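Local coordinates for putative flagellar protein FliS (PDB 4YOK) that is of unknown function but pairs a transthyretin-like (prealbumin-like) N-terminal domain with a C-terminal E-set-like domain, and carries a bound magnesium ion in this crystal, at residues K130-T141 and A180-N190; G75-V84 and N95-M103. All coordinates share one frame; numbering follows the deposited sequence.

Contact 1: K130-T141 and A180-N190; sequences KISRVMLLLSKT and ALYARVGVLAN
S132 and R133 both face L188 in a classic beta bulge that shifts the register of two antiparallel strands, 131-139 and 182-189, by one residue. L188 O takes a short bond from S132 N (2.7 Å, in the carbonyl plane) and a weak one from R133 N, while L188 N returns a nearly straight bond to R133 O (177°). The same leucine covers the arginine: L188 CD2 sits over the centre of one face of the R133 guanidinium, 3.7 Å from R133 CZ, with the selenium of M135 at the guanidinium edge. Beyond the bulge the pairing is regular down to S139 and Y182. V134, L136 and L138 turn to the same side as V187, V185 and A183, where L138 CD2 meets A183 CB at 3.8 Å; strand 102-111 covers this side. At G186 the lack of a side chain matters, because a beta carbon there would collide with the methyl CE of M135. At the far end T141 O approaches Y182 CD1 (3.1 Å), and S139 OG, also hydrogen-bonded to F143 O, accepts from T141 N in an ST turn. Strands 151-155 and 196-202 flank the pair, and its one apolar side is consistent with the middle of one sheet of an E-set-like sandwich.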
loop_
_atom_site.group_PDB
_atom_site.type_symbol
_atom_site.label_atom_id
_atom_site.label_comp_id
_atom_site.label_asym_id
_atom_site.label_seq_id
_atom_site.Cartn_x
_atom_site.Cartn_y
_atom_site.Cartn_z
ATOM N N LYS A 130 8.048 8.515 13.362
ATOM C CA LYS A 130 7.172 9.647 13.635
ATOM C C LYS A 130 6.194 9.813 12.487
ATOM O O LYS A 130 6.575 9.603 11.331
ATOM C CB LYS A 130 7.980 10.951 13.827
ATOM C CG LYS A 130 8.952 10.963 15.018
ATOM C CD LYS A 130 8.242 10.949 16.380
ATOM C CE LYS A 130 9.194 10.861 17.553
ATOM N NZ LYS A 130 9.789 12.181 17.890
ATOM N N ILE A 131 4.982 10.278 12.782
ATOM C CA ILE A 131 3.974 10.485 11.723
ATOM C C ILE A 131 4.194 11.845 11.056
ATOM O O ILE A 131 4.282 12.854 11.745
ATOM C CB ILE A 131 2.516 10.363 12.257
ATOM C CG1 ILE A 131 2.235 8.971 12.873
ATOM C CG2 ILE A 131 1.482 10.717 11.157
ATOM C CD1 ILE A 131 1.009 8.905 13.757
ATOM N N SER A 132 4.291 11.863 9.716
ATOM C CA SER A 132 4.439 13.095 8.926
ATOM C C SER A 132 3.031 13.671 8.638
ATOM O O SER A 132 2.749 14.837 8.948
ATOM C CB SER A 132 5.196 12.805 7.628
ATOM O OG SER A 132 5.196 13.956 6.798
ATOM N N ARG A 133 2.122 12.817 8.122
ATOM C CA ARG A 133 0.752 13.243 7.884
ATOM C C ARG A 133 -0.194 12.061 7.831
ATOM O O ARG A 133 0.216 10.933 7.550
ATOM C CB ARG A 133 0.606 14.100 6.598
ATOM C CG ARG A 133 0.972 13.423 5.305
ATOM C CD ARG A 133 0.704 14.367 4.152
ATOM N NE ARG A 133 1.022 13.751 2.867
ATOM C CZ ARG A 133 2.099 14.034 2.140
ATOM N NH1 ARG A 133 2.970 14.945 2.557
ATOM N NH2 ARG A 133 2.304 13.423 0.980
ATOM N N VAL A 134 -1.457 12.348 8.137
ATOM C CA VAL A 134 -2.578 11.423 8.050
ATOM C C VAL A 134 -3.516 12.004 6.980
ATOM O O VAL A 134 -3.771 13.219 6.963
ATOM C CB VAL A 134 -3.246 11.222 9.426
ATOM C CG1 VAL A 134 -4.472 10.338 9.307
ATOM C CG2 VAL A 134 -2.247 10.616 10.416
HETATM N N MSE A 135 -4.021 11.150 6.100
HETATM C CA MSE A 135 -4.856 11.599 4.980
HETATM C C MSE A 135 -6.199 10.890 4.959
HETATM O O MSE A 135 -6.267 9.664 5.107
HETATM C CB MSE A 135 -4.134 11.361 3.628
HETATM C CG MSE A 135 -2.796 12.078 3.533
HETATM SE SE MSE A 135 -1.828 11.475 1.963
HETATM C CE MSE A 135 -1.112 9.785 2.807
ATOM N N LEU A 136 -7.263 11.678 4.793
ATOM C CA LEU A 136 -8.643 11.211 4.632
ATOM C C LEU A 136 -8.941 11.351 3.160
ATOM O O LEU A 136 -8.752 12.435 2.610
ATOM C CB LEU A 136 -9.606 12.020 5.519
ATOM C CG LEU A 136 -9.958 11.383 6.872
ATOM C CD1 LEU A 136 -8.732 11.091 7.717
ATOM C CD2 LEU A 136 -11.003 12.188 7.616
ATOM N N LEU A 137 -9.301 10.240 2.493
ATOM C CA LEU A 137 -9.495 10.216 1.049
ATOM C C LEU A 137 -10.826 9.657 0.620
ATOM O O LEU A 137 -11.340 8.710 1.233
ATOM C CB LEU A 137 -8.389 9.336 0.400
ATOM C CG LEU A 137 -6.939 9.647 0.772
ATOM C CD1 LEU A 137 -6.014 8.458 0.470
ATOM C CD2 LEU A 137 -6.458 10.918 0.087
ATOM N N LEU A 138 -11.370 10.216 -0.476
ATOM C CA LEU A 138 -12.562 9.702 -1.140
ATOM C C LEU A 138 -12.260 9.575 -2.626
ATOM O O LEU A 138 -11.512 10.393 -3.178
ATOM C CB LEU A 138 -13.821 10.565 -0.932
ATOM C CG LEU A 138 -14.368 10.662 0.504
ATOM C CD1 LEU A 138 -15.356 11.829 0.631
ATOM C CD2 LEU A 138 -15.047 9.353 0.934
ATOM N N SER A 139 -12.827 8.554 -3.263
ATOM C CA SER A 139 -12.659 8.347 -4.695
ATOM C C SER A 139 -13.984 7.909 -5.316
ATOM O O SER A 139 -14.784 7.272 -4.629
ATOM C CB SER A 139 -11.587 7.276 -4.940
ATOM O OG SER A 139 -11.475 6.999 -6.330
ATOM N N LYS A 140 -14.208 8.228 -6.609
ATOM C CA LYS A 140 -15.347 7.741 -7.407
ATOM C C LYS A 140 -15.132 6.287 -7.860
ATOM O O LYS A 140 -16.047 5.693 -8.452
ATOM C CB LYS A 140 -15.497 8.573 -8.708
ATOM C CG LYS A 140 -16.068 9.958 -8.552
ATOM C CD LYS A 140 -16.443 10.546 -9.914
ATOM C CE LYS A 140 -15.266 10.995 -10.752
ATOM N NZ LYS A 140 -15.673 11.984 -11.786
ATOM N N THR A 141 -13.880 5.800 -7.777
ATOM C CA THR A 141 -13.496 4.465 -8.259
ATOM C C THR A 141 -12.906 3.620 -7.146
ATOM O O THR A 141 -12.602 4.134 -6.069
ATOM C CB THR A 141 -12.484 4.547 -9.447
ATOM O OG1 THR A 141 -11.170 4.742 -8.931
ATOM C CG2 THR A 141 -12.835 5.631 -10.476
ATOM N N ALA A 180 -20.697 6.244 -7.428
ATOM C CA ALA A 180 -20.079 5.304 -6.491
ATOM C C ALA A 180 -19.086 6.079 -5.677
ATOM O O ALA A 180 -18.479 7.007 -6.211
ATOM C CB ALA A 180 -19.398 4.159 -7.234
ATOM N N LEU A 181 -18.920 5.730 -4.395
ATOM C CA LEU A 181 -17.991 6.461 -3.544
ATOM C C LEU A 181 -17.212 5.494 -2.677
ATOM O O LEU A 181 -17.796 4.616 -2.025
ATOM C CB LEU A 181 -18.756 7.494 -2.676
ATOM C CG LEU A 181 -17.920 8.563 -1.968
ATOM C CD1 LEU A 181 -17.329 9.571 -2.980
ATOM C CD2 LEU A 181 -18.757 9.288 -0.902
ATOM N N TYR A 182 -15.891 5.663 -2.667
ATOM C CA TYR A 182 -14.969 4.795 -1.920
ATOM C C TYR A 182 -14.122 5.629 -0.971
ATOM O O TYR A 182 -13.749 6.747 -1.317
ATOM C CB TYR A 182 -14.067 4.027 -2.900
ATOM C CG TYR A 182 -14.805 3.094 -3.833
ATOM C CD1 TYR A 182 -15.434 3.573 -4.979
ATOM C CD2 TYR A 182 -14.841 1.719 -3.594
ATOM C CE1 TYR A 182 -16.099 2.716 -5.852
ATOM C CE2 TYR A 182 -15.496 0.850 -4.471
ATOM C CZ TYR A 182 -16.112 1.354 -5.604
ATOM O OH TYR A 182 -16.752 0.509 -6.489
ATOM N N ALA A 183 -13.854 5.116 0.233
ATOM C CA ALA A 183 -13.079 5.843 1.232
ATOM C C ALA A 183 -11.820 5.091 1.584
ATOM O O ALA A 183 -11.766 3.859 1.467
ATOM C CB ALA A 183 -13.914 6.082 2.489
ATOM N N ARG A 184 -10.816 5.831 2.063
ATOM C CA ARG A 184 -9.554 5.243 2.506
ATOM C C ARG A 184 -8.852 6.214 3.442
ATOM O O ARG A 184 -9.054 7.436 3.350
ATOM C CB ARG A 184 -8.639 4.908 1.291
ATOM C CG ARG A 184 -7.696 3.733 1.539
ATOM C CD ARG A 184 -6.810 3.474 0.315
ATOM N NE ARG A 184 -6.159 2.153 0.343
ATOM C CZ ARG A 184 -5.146 1.795 -0.446
ATOM N NH1 ARG A 184 -4.650 2.652 -1.333
ATOM N NH2 ARG A 184 -4.603 0.582 -0.334
ATOM N N VAL A 185 -7.986 5.690 4.308
ATOM C CA VAL A 185 -7.163 6.577 5.126
ATOM C C VAL A 185 -5.698 6.195 4.879
ATOM O O VAL A 185 -5.418 5.034 4.548
ATOM C CB VAL A 185 -7.516 6.655 6.627
ATOM C CG1 VAL A 185 -8.874 7.337 6.836
ATOM C CG2 VAL A 185 -7.466 5.286 7.303
ATOM N N GLY A 186 -4.810 7.170 5.009
ATOM C CA GLY A 186 -3.378 6.952 4.811
ATOM C C GLY A 186 -2.549 7.540 5.932
ATOM O O GLY A 186 -2.956 8.521 6.551
ATOM N N VAL A 187 -1.394 6.923 6.219
ATOM C CA VAL A 187 -0.445 7.380 7.232
ATOM C C VAL A 187 0.952 7.343 6.606
ATOM O O VAL A 187 1.425 6.287 6.168
ATOM C CB VAL A 187 -0.506 6.581 8.569
ATOM C CG1 VAL A 187 0.606 7.024 9.529
ATOM C CG2 VAL A 187 -1.881 6.725 9.238
ATOM N N LEU A 188 1.576 8.511 6.535
ATOM C CA LEU A 188 2.930 8.693 6.021
ATOM C C LEU A 188 3.881 8.968 7.187
ATOM O O LEU A 188 3.629 9.852 7.992
ATOM C CB LEU A 188 2.962 9.864 5.016
ATOM C CG LEU A 188 4.337 10.217 4.431
ATOM C CD1 LEU A 188 4.798 9.147 3.421
ATOM C CD2 LEU A 188 4.298 11.600 3.765
ATOM N N ALA A 189 4.975 8.213 7.252
ATOM C CA ALA A 189 6.031 8.341 8.254
ATOM C C ALA A 189 7.053 9.377 7.821
ATOM O O ALA A 189 7.343 9.482 6.621
ATOM C CB ALA A 189 6.714 6.993 8.424
ATOM N N ASN A 190 7.648 10.109 8.796
ATOM C CA ASN A 190 8.782 11.008 8.533
ATOM C C ASN A 190 9.884 10.219 7.835
ATOM O O ASN A 190 10.227 9.111 8.285
ATOM C CB ASN A 190 9.349 11.571 9.876
ATOM C CG ASN A 190 8.644 12.780 10.417
ATOM O OD1 ASN A 190 7.633 13.217 9.896
ATOM N ND2 ASN A 190 9.184 13.361 11.480
HETATM O O HOH W 1 9.873 8.248 10.844
#

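Contact 2: G75-V84 and N95-M103; sequences GPWVNNHESV and NLEVTPYFM. With MG (magnesium ion), chain B.
The loop between strands 64-70 and 83-88 of the transthyretin-like domain meets the linker into the C-terminal domain here, beside a magnesium site. Two backbone bonds fasten loop to linker: V78 N to T99 O (2.9 Å, 165°) and Y101 N to P76 O, the latter donor standing above the carbonyl plane. P76 centres an inverse gamma turn, closed by a weak bond from W77 N to G75 O. Between these bonds W77 is buried, its ring held from both faces, with G75 CA and P76 CD on one and V98 on the other; V98 CG2 touches W77 CE3 at 3.7 Å, and V98 CB makes a CH-pi contact with the five-membered ring. With CG between N and the carbonyl carbon (chi1 50°), the indole folds back over G75, whose own backbone angles call for glycine. Y101 lays its ring along the loop backbone, V78 N over one face and CE2 3.3 Å from W77 O, while its OH shares a water with N79 N. Without the ring, as with an alanine here, the W77-V78 backbone would probably lose its cover and the water on N79 N its hydroxyl partner. Farther along, E82 rests CB and CG against E97 O and binds magnesium through OE1 (2.0 Å); this oxygen and two waters are the ligands found here. Through OE2 and another water the same carboxylate is tied to N80 ND2 and T99 OG1, so both segments probably help to set its orientation.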
loop_
_atom_site.group_PDB
_atom_site.type_symbol
_atom_site.label_atom_id
_atom_site.label_comp_id
_atom_site.label_asym_id
_atom_site.label_seq_id
_atom_site.Cartn_x
_atom_site.Cartn_y
_atom_site.Cartn_z
ATOM N N GLY A 75 8.757 2.437 -0.092
ATOM C CA GLY A 75 7.683 1.790 0.653
ATOM C C GLY A 75 7.541 2.282 2.081
ATOM O O GLY A 75 8.507 2.777 2.670
ATOM N N PRO A 76 6.347 2.100 2.688
ATOM C CA PRO A 76 6.133 2.574 4.079
ATOM C C PRO A 76 6.709 1.589 5.122
ATOM O O PRO A 76 6.014 1.162 6.065
ATOM C CB PRO A 76 4.608 2.653 4.163
ATOM C CG PRO A 76 4.140 1.515 3.283
ATOM C CD PRO A 76 5.103 1.545 2.109
ATOM N N TRP A 77 7.974 1.193 4.927
ATOM C CA TRP A 77 8.634 0.224 5.790
ATOM C C TRP A 77 10.122 0.518 5.909
ATOM O O TRP A 77 10.665 1.273 5.090
ATOM C CB TRP A 77 8.394 -1.219 5.282
ATOM C CG TRP A 77 8.683 -1.439 3.812
ATOM C CD1 TRP A 77 9.900 -1.412 3.185
ATOM C CD2 TRP A 77 7.705 -1.677 2.787
ATOM N NE1 TRP A 77 9.731 -1.615 1.824
ATOM C CE2 TRP A 77 8.405 -1.856 1.571
ATOM C CE3 TRP A 77 6.308 -1.836 2.796
ATOM C CZ2 TRP A 77 7.748 -2.155 0.368
ATOM C CZ3 TRP A 77 5.661 -2.132 1.611
ATOM C CH2 TRP A 77 6.376 -2.299 0.416
ATOM N N VAL A 78 10.772 -0.063 6.947
ATOM C CA VAL A 78 12.209 0.101 7.207
ATOM C C VAL A 78 12.977 -0.281 5.943
ATOM O O VAL A 78 12.662 -1.283 5.308
ATOM C CB VAL A 78 12.708 -0.737 8.432
ATOM C CG1 VAL A 78 14.174 -0.448 8.755
ATOM C CG2 VAL A 78 11.848 -0.519 9.668
ATOM N N ASN A 79 13.998 0.493 5.607
ATOM C CA ASN A 79 14.861 0.238 4.456
ATOM C C ASN A 79 15.904 -0.831 4.829
ATOM O O ASN A 79 17.104 -0.554 4.896
ATOM C CB ASN A 79 15.520 1.550 3.989
ATOM C CG ASN A 79 16.148 1.440 2.635
ATOM O OD1 ASN A 79 15.722 0.638 1.797
ATOM N ND2 ASN A 79 17.166 2.252 2.387
ATOM N N ASN A 80 15.430 -2.066 5.054
ATOM C CA ASN A 80 16.248 -3.208 5.481
ATOM C C ASN A 80 16.609 -4.174 4.370
ATOM O O ASN A 80 17.221 -5.198 4.671
ATOM C CB ASN A 80 15.499 -3.992 6.567
ATOM C CG ASN A 80 15.769 -3.549 7.977
ATOM O OD1 ASN A 80 16.856 -3.067 8.317
ATOM N ND2 ASN A 80 14.793 -3.765 8.851
ATOM N N HIS A 81 16.210 -3.900 3.112
ATOM C CA HIS A 81 16.485 -4.754 1.938
ATOM C C HIS A 81 15.992 -6.206 2.190
ATOM O O HIS A 81 16.706 -7.194 1.935
ATOM C CB HIS A 81 17.979 -4.705 1.537
ATOM C CG HIS A 81 18.534 -3.312 1.591
ATOM N ND1 HIS A 81 18.166 -2.345 0.659
ATOM C CD2 HIS A 81 19.331 -2.738 2.523
ATOM C CE1 HIS A 81 18.791 -1.233 1.027
ATOM N NE2 HIS A 81 19.506 -1.420 2.144
ATOM N N GLU A 82 14.760 -6.306 2.724
ATOM C CA GLU A 82 14.084 -7.579 2.996
ATOM C C GLU A 82 14.011 -8.401 1.714
ATOM O O GLU A 82 13.774 -7.838 0.639
ATOM C CB GLU A 82 12.674 -7.325 3.581
ATOM C CG GLU A 82 12.692 -6.878 5.042
ATOM C CD GLU A 82 13.395 -7.786 6.046
ATOM O OE1 GLU A 82 13.585 -8.988 5.752
ATOM O OE2 GLU A 82 13.806 -7.282 7.114
ATOM N N SER A 83 14.258 -9.716 1.811
ATOM C CA SER A 83 14.274 -10.586 0.635
ATOM C C SER A 83 13.756 -12.009 0.928
ATOM O O SER A 83 13.748 -12.442 2.072
ATOM C CB SER A 83 15.685 -10.670 0.056
ATOM O OG SER A 83 16.570 -11.301 0.963
ATOM N N VAL A 84 13.324 -12.718 -0.124
ATOM C CA VAL A 84 12.850 -14.112 -0.045
ATOM C C VAL A 84 13.256 -14.830 -1.352
ATOM O O VAL A 84 13.205 -14.231 -2.438
ATOM C CB VAL A 84 11.318 -14.219 0.288
ATOM C CG1 VAL A 84 10.433 -13.648 -0.816
ATOM C CG2 VAL A 84 10.913 -15.661 0.632
ATOM N N ASN A 95 5.207 -14.934 -0.265
ATOM C CA ASN A 95 4.966 -13.689 0.437
ATOM C C ASN A 95 6.324 -13.073 0.777
ATOM O O ASN A 95 7.332 -13.781 0.843
ATOM C CB ASN A 95 4.057 -13.820 1.664
ATOM C CG ASN A 95 4.726 -14.466 2.850
ATOM O OD1 ASN A 95 5.201 -15.588 2.763
ATOM N ND2 ASN A 95 4.777 -13.767 3.972
ATOM N N LEU A 96 6.344 -11.767 0.981
ATOM C CA LEU A 96 7.568 -11.086 1.378
ATOM C C LEU A 96 7.283 -10.281 2.634
ATOM O O LEU A 96 6.436 -9.402 2.596
ATOM C CB LEU A 96 8.104 -10.197 0.230
ATOM C CG LEU A 96 9.318 -9.319 0.570
ATOM C CD1 LEU A 96 10.571 -10.177 0.813
ATOM C CD2 LEU A 96 9.544 -8.252 -0.510
ATOM N N GLU A 97 7.950 -10.631 3.755
ATOM C CA GLU A 97 7.790 -9.964 5.060
ATOM C C GLU A 97 8.632 -8.711 5.134
ATOM O O GLU A 97 9.830 -8.726 4.815
ATOM C CB GLU A 97 8.200 -10.893 6.231
ATOM C CG GLU A 97 7.114 -11.830 6.711
ATOM C CD GLU A 97 5.977 -11.191 7.493
ATOM O OE1 GLU A 97 6.226 -10.521 8.524
ATOM O OE2 GLU A 97 4.817 -11.419 7.092
ATOM N N VAL A 98 7.992 -7.606 5.529
ATOM C CA VAL A 98 8.659 -6.309 5.715
ATOM C C VAL A 98 8.330 -5.766 7.119
ATOM O O VAL A 98 7.506 -6.360 7.833
ATOM C CB VAL A 98 8.267 -5.310 4.603
ATOM C CG1 VAL A 98 8.673 -5.843 3.216
ATOM C CG2 VAL A 98 6.762 -4.952 4.670
ATOM N N THR A 99 8.972 -4.648 7.515
ATOM C CA THR A 99 8.692 -4.036 8.820
ATOM C C THR A 99 8.114 -2.644 8.594
ATOM O O THR A 99 8.887 -1.696 8.416
ATOM C CB THR A 99 9.921 -3.988 9.734
ATOM O OG1 THR A 99 10.523 -5.286 9.756
ATOM C CG2 THR A 99 9.548 -3.538 11.164
ATOM N N PRO A 100 6.770 -2.516 8.568
ATOM C CA PRO A 100 6.163 -1.184 8.365
ATOM C C PRO A 100 6.483 -0.241 9.516
ATOM O O PRO A 100 6.686 -0.710 10.635
ATOM C CB PRO A 100 4.652 -1.468 8.308
ATOM C CG PRO A 100 4.517 -2.970 8.141
ATOM C CD PRO A 100 5.747 -3.564 8.753
ATOM N N TYR A 101 6.500 1.083 9.263
ATOM C CA TYR A 101 6.714 2.076 10.338
ATOM C C TYR A 101 5.482 2.098 11.243
ATOM O O TYR A 101 5.600 2.103 12.462
ATOM C CB TYR A 101 6.937 3.470 9.722
ATOM C CG TYR A 101 8.226 3.566 8.949
ATOM C CD1 TYR A 101 9.459 3.440 9.595
ATOM C CD2 TYR A 101 8.221 3.711 7.564
ATOM C CE1 TYR A 101 10.654 3.467 8.879
ATOM C CE2 TYR A 101 9.419 3.805 6.845
ATOM C CZ TYR A 101 10.628 3.685 7.510
ATOM O OH TYR A 101 11.816 3.742 6.829
ATOM N N PHE A 102 4.301 2.073 10.613
ATOM C CA PHE A 102 2.987 2.122 11.253
ATOM C C PHE A 102 2.003 1.145 10.624
ATOM O O PHE A 102 2.130 0.782 9.460
ATOM C CB PHE A 102 2.371 3.545 11.135
ATOM C CG PHE A 102 3.208 4.610 11.804
ATOM C CD1 PHE A 102 3.168 4.781 13.187
ATOM C CD2 PHE A 102 4.080 5.404 11.059
ATOM C CE1 PHE A 102 3.992 5.725 13.817
ATOM C CE2 PHE A 102 4.889 6.364 11.688
ATOM C CZ PHE A 102 4.857 6.495 13.065
HETATM N N MSE A 103 1.020 0.731 11.415
HETATM C CA MSE A 103 -0.099 -0.083 10.963
HETATM C C MSE A 103 -1.382 0.655 11.361
HETATM O O MSE A 103 -1.454 1.236 12.443
HETATM C CB MSE A 103 -0.067 -1.524 11.532
HETATM C CG MSE A 103 1.065 -2.387 10.969
HETATM SE SE MSE A 103 0.845 -2.862 9.051
HETATM C CE MSE A 103 -0.666 -4.071 9.256
HETATM MG MG MG B . 13.196 -10.973 5.931
HETATM O O HOH W 2 3.824 2.049 7.614
HETATM O O HOH W 3 11.249 -3.645 5.965
HETATM O O HOH W 4 14.393 2.999 7.296
HETATM O O HOH W 5 12.523 -5.091 7.950
HETATM O O HOH W 6 14.653 -11.225 4.639
HETATM O O HOH W 7 14.371 -10.993 7.610
#

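Contact 1 is a regular strand pair inside the C-terminal sheet, whereas contact 2 joins a loop and a linker at the edge of the N-terminal domain; their centres lie about 20 Å apart, on opposite sides of the chain's centre. Both are partly buried, but contact 1 covers more surface (1050 against 631 Å²) and relies on repeated backbone bonds, while contact 2 has two such bonds supplemented by bridging waters, an indole and a metal. They meet where strand 102-111 begins: F102 CZ packs on I131 CG1 at 3.6 Å, and Y101 CD2 on A189 CB at 3.7 Å. The linker side chains of 95-103 thereby bring one domain against the other.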